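Side-chain contact in heat shock protein 16 (Schizosaccharomyces pombe, PDB 3W1Z), which probably acts as a molecular chaperone of the small heat shock protein family, binding unfolded proteins under stress: residues B[62-67]-B[115-120]. Residues are numbered along the deposited sequence; the frame is centred on the assembly and turned at random.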
ATOM      1  N   VAL B  62      10.989  35.666  16.570  1.00 30.14           N
ATOM      2  CA  VAL B  62      11.544  34.560  15.800  1.00 36.69           C
ATOM      3  C   VAL B  62      12.975  34.267  16.245  1.00 37.78           C
ATOM      4  O   VAL B  62      13.725  35.179  16.592  1.00 39.97           O
ATOM      5  CB  VAL B  62      11.489  34.837  14.272  1.00 33.34           C
ATOM      6  CG1 VAL B  62      12.247  36.106  13.924  1.00 36.41           C
ATOM      7  CG2 VAL B  62      12.025  33.651  13.478  1.00 34.31           C
ATOM      8  N   GLN B  63      13.334  32.987  16.274  1.00 37.54           N
ATOM      9  CA  GLN B  63      14.714  32.590  16.511  1.00 30.49           C
ATOM     10  C   GLN B  63      15.151  31.514  15.522  1.00 41.53           C
ATOM     11  O   GLN B  63      14.370  30.636  15.142  1.00 38.58           O
ATOM     12  CB  GLN B  63      14.928  32.126  17.953  1.00 38.30           C
ATOM     13  CG  GLN B  63      14.199  30.855  18.319  1.00 44.26           C
ATOM     14  CD  GLN B  63      14.645  30.297  19.655  1.00 63.76           C
ATOM     15  OE1 GLN B  63      13.964  30.461  20.667  1.00 60.69           O
ATOM     16  NE2 GLN B  63      15.796  29.632  19.665  1.00 50.02           N
ATOM     17  N   VAL B  64      16.406  31.609  15.099  1.00 42.09           N
ATOM     18  CA  VAL B  64      16.991  30.661  14.166  1.00 34.17           C
ATOM     19  C   VAL B  64      18.263  30.095  14.773  1.00 40.75           C
ATOM     20  O   VAL B  64      19.160  30.850  15.142  1.00 42.89           O
ATOM     21  CB  VAL B  64      17.363  31.350  12.840  1.00 37.33           C
ATOM     22  CG1 VAL B  64      18.087  30.377  11.917  1.00 33.77           C
ATOM     23  CG2 VAL B  64      16.129  31.922  12.167  1.00 28.27           C
ATOM     24  N   HIS B  65      18.348  28.774  14.890  1.00 42.21           N
ATOM     25  CA  HIS B  65      19.606  28.174  15.322  1.00 46.35           C
ATOM     26  C   HIS B  65      20.015  26.971  14.478  1.00 49.24           C
ATOM     27  O   HIS B  65      19.191  26.363  13.795  1.00 41.80           O
ATOM     28  CB  HIS B  65      19.604  27.842  16.822  1.00 44.22           C
ATOM     29  CG  HIS B  65      18.673  26.737  17.211  1.00 43.42           C
ATOM     30  ND1 HIS B  65      17.580  26.937  18.024  1.00 48.98           N
ATOM     31  CD2 HIS B  65      18.688  25.412  16.922  1.00 42.90           C
ATOM     32  CE1 HIS B  65      16.953  25.788  18.210  1.00 37.04           C
ATOM     33  NE2 HIS B  65      17.606  24.849  17.550  1.00 50.83           N
ATOM     34  N   TYR B  66      21.303  26.648  14.527  1.00 52.36           N
ATOM     35  CA  TYR B  66      21.860  25.555  13.745  1.00 44.30           C
ATOM     36  C   TYR B  66      22.690  24.638  14.639  1.00 51.68           C
ATOM     37  O   TYR B  66      23.599  25.096  15.334  1.00 54.09           O
ATOM     38  CB  TYR B  66      22.726  26.119  12.614  1.00 44.36           C
ATOM     39  CG  TYR B  66      23.372  25.073  11.736  1.00 54.25           C
ATOM     40  CD1 TYR B  66      22.777  24.673  10.547  1.00 54.22           C
ATOM     41  CD2 TYR B  66      24.580  24.488  12.094  1.00 54.57           C
ATOM     42  CE1 TYR B  66      23.367  23.719   9.745  1.00 63.04           C
ATOM     43  CE2 TYR B  66      25.173  23.534  11.303  1.00 60.69           C
ATOM     44  CZ  TYR B  66      24.565  23.151  10.130  1.00 63.81           C
ATOM     45  OH  TYR B  66      25.168  22.200   9.342  1.00 66.45           O
ATOM     46  N   ASP B  67      22.359  23.350  14.637  1.00 53.97           N
ATOM     47  CA  ASP B  67      23.146  22.373  15.378  1.00 53.07           C
ATOM     48  C   ASP B  67      23.375  21.101  14.562  1.00 56.76           C
ATOM     49  O   ASP B  67      22.415  20.414  14.197  1.00 61.51           O
ATOM     50  CB  ASP B  67      22.462  22.027  16.702  1.00 54.70           C
ATOM     51  CG  ASP B  67      23.330  21.165  17.599  1.00 64.78           C
ATOM     52  OD1 ASP B  67      24.558  21.119  17.381  1.00 67.65           O
ATOM     53  OD2 ASP B  67      22.784  20.543  18.532  1.00 70.99           O
ATOM     54  N   ILE B 115      26.560  31.470   8.661  1.00 65.93           N
ATOM     55  CA  ILE B 115      25.106  31.463   8.520  1.00 66.90           C
ATOM     56  C   ILE B 115      24.519  32.808   8.932  1.00 65.24           C
ATOM     57  O   ILE B 115      24.794  33.310  10.025  1.00 67.92           O
ATOM     58  CB  ILE B 115      24.449  30.358   9.374  1.00 63.95           C
ATOM     59  CG1 ILE B 115      24.906  28.974   8.920  1.00 56.70           C
ATOM     60  CG2 ILE B 115      22.935  30.449   9.298  1.00 55.80           C
ATOM     61  CD1 ILE B 115      24.337  27.856   9.765  1.00 55.41           C
ATOM     62  N   GLU B 116      23.704  33.386   8.053  1.00 59.77           N
ATOM     63  CA  GLU B 116      23.052  34.662   8.338  1.00 59.37           C
ATOM     64  C   GLU B 116      21.573  34.634   7.934  1.00 61.34           C
ATOM     65  O   GLU B 116      21.189  33.911   7.011  1.00 61.25           O
ATOM     66  CB  GLU B 116      23.797  35.812   7.653  1.00 49.43           C
ATOM     67  CG  GLU B 116      24.141  35.541   6.197  1.00 61.04           C
ATOM     68  CD  GLU B 116      25.137  36.536   5.642  1.00 75.06           C
ATOM     69  OE1 GLU B 116      25.676  37.344   6.429  1.00 73.29           O
ATOM     70  OE2 GLU B 116      25.383  36.508   4.418  1.00 74.95           O
ATOM     71  N   ALA B 117      20.744  35.406   8.636  1.00 49.81           N
ATOM     72  CA  ALA B 117      19.300  35.372   8.417  1.00 51.91           C
ATOM     73  C   ALA B 117      18.696  36.770   8.295  1.00 66.17           C
ATOM     74  O   ALA B 117      18.950  37.644   9.128  1.00 64.71           O
ATOM     75  CB  ALA B 117      18.613  34.587   9.534  1.00 45.95           C
ATOM     76  N   ASN B 118      17.879  36.965   7.262  1.00 55.89           N
ATOM     77  CA  ASN B 118      17.228  38.248   7.017  1.00 59.70           C
ATOM     78  C   ASN B 118      15.709  38.119   7.061  1.00 58.03           C
ATOM     79  O   ASN B 118      15.128  37.332   6.319  1.00 49.56           O
ATOM     80  CB  ASN B 118      17.653  38.803   5.657  1.00 58.70           C
ATOM     81  CG  ASN B 118      19.150  38.731   5.441  1.00 68.98           C
ATOM     82  OD1 ASN B 118      19.681  37.695   5.043  1.00 72.85           O
ATOM     83  ND2 ASN B 118      19.840  39.836   5.699  1.00 67.93           N
ATOM     84  N   PHE B 119      15.064  38.901   7.921  1.00 55.70           N
ATOM     85  CA  PHE B 119      13.613  38.831   8.063  1.00 48.26           C
ATOM     86  C   PHE B 119      12.926  40.093   7.553  1.00 46.55           C
ATOM     87  O   PHE B 119      13.089  41.171   8.123  1.00 47.98           O
ATOM     88  CB  PHE B 119      13.230  38.579   9.522  1.00 53.24           C
ATOM     89  CG  PHE B 119      11.760  38.359   9.734  1.00 44.44           C
ATOM     90  CD1 PHE B 119      11.071  39.062  10.710  1.00 49.69           C
ATOM     91  CD2 PHE B 119      11.064  37.452   8.953  1.00 39.82           C
ATOM     92  CE1 PHE B 119       9.717  38.858  10.906  1.00 49.37           C
ATOM     93  CE2 PHE B 119       9.712  37.244   9.143  1.00 39.98           C
ATOM     94  CZ  PHE B 119       9.038  37.949  10.121  1.00 40.91           C
ATOM     95  N   SER B 120      12.159  39.955   6.476  1.00 47.20           N
ATOM     96  CA  SER B 120      11.437  41.093   5.915  1.00 42.05           C
ATOM     97  C   SER B 120      10.083  40.703   5.323  1.00 48.47           C
ATOM     98  O   SER B 120       9.954  39.668   4.665  1.00 41.08           O
ATOM     99  CB  SER B 120      12.297  41.812   4.870  1.00 41.61           C
ATOM    100  OG  SER B 120      12.925  40.888   4.000  1.00 52.44           O
TER
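I115 meets Y66 through its terminal methyl, CD1, which sits over one face of the phenol ring, 3.9 Å from the centroid and 29° off the ring normal, a CH-pi contact. The methyl is displaced toward the CG-CD1 side of the ring: Y66 CG is its closest atom, 3.5 Å from I115 CD1, followed by Y66 CD1 at 3.6 Å and Y66 CB at 3.7 Å. In I115 an extended chi2 of 178° carries CD1 the full length of the side chain, which crosses that of Y66 at about a right angle. Two residues along each segment, V64 CG2 and A117 CB approach more loosely, at 4.5 Å. The CA atoms of V64 and A117 are 7.8 Å apart, and no hydrogen bond joins the two segments; this is packing between sheets, across the interior of the alpha-crystallin domain's beta-sandwich. Strand 62-67 is an outermost strand of one sheet within the chain, strand 116-120 of the other; residues 64-66 and 115-117 run 167° apart, nearly antiparallel. L128 of strand 123-129 and I110 each touch both Y66 and I115. H65 and Y66 pair antiparallel with a strand of a second subunit, whose I140 packs on I115.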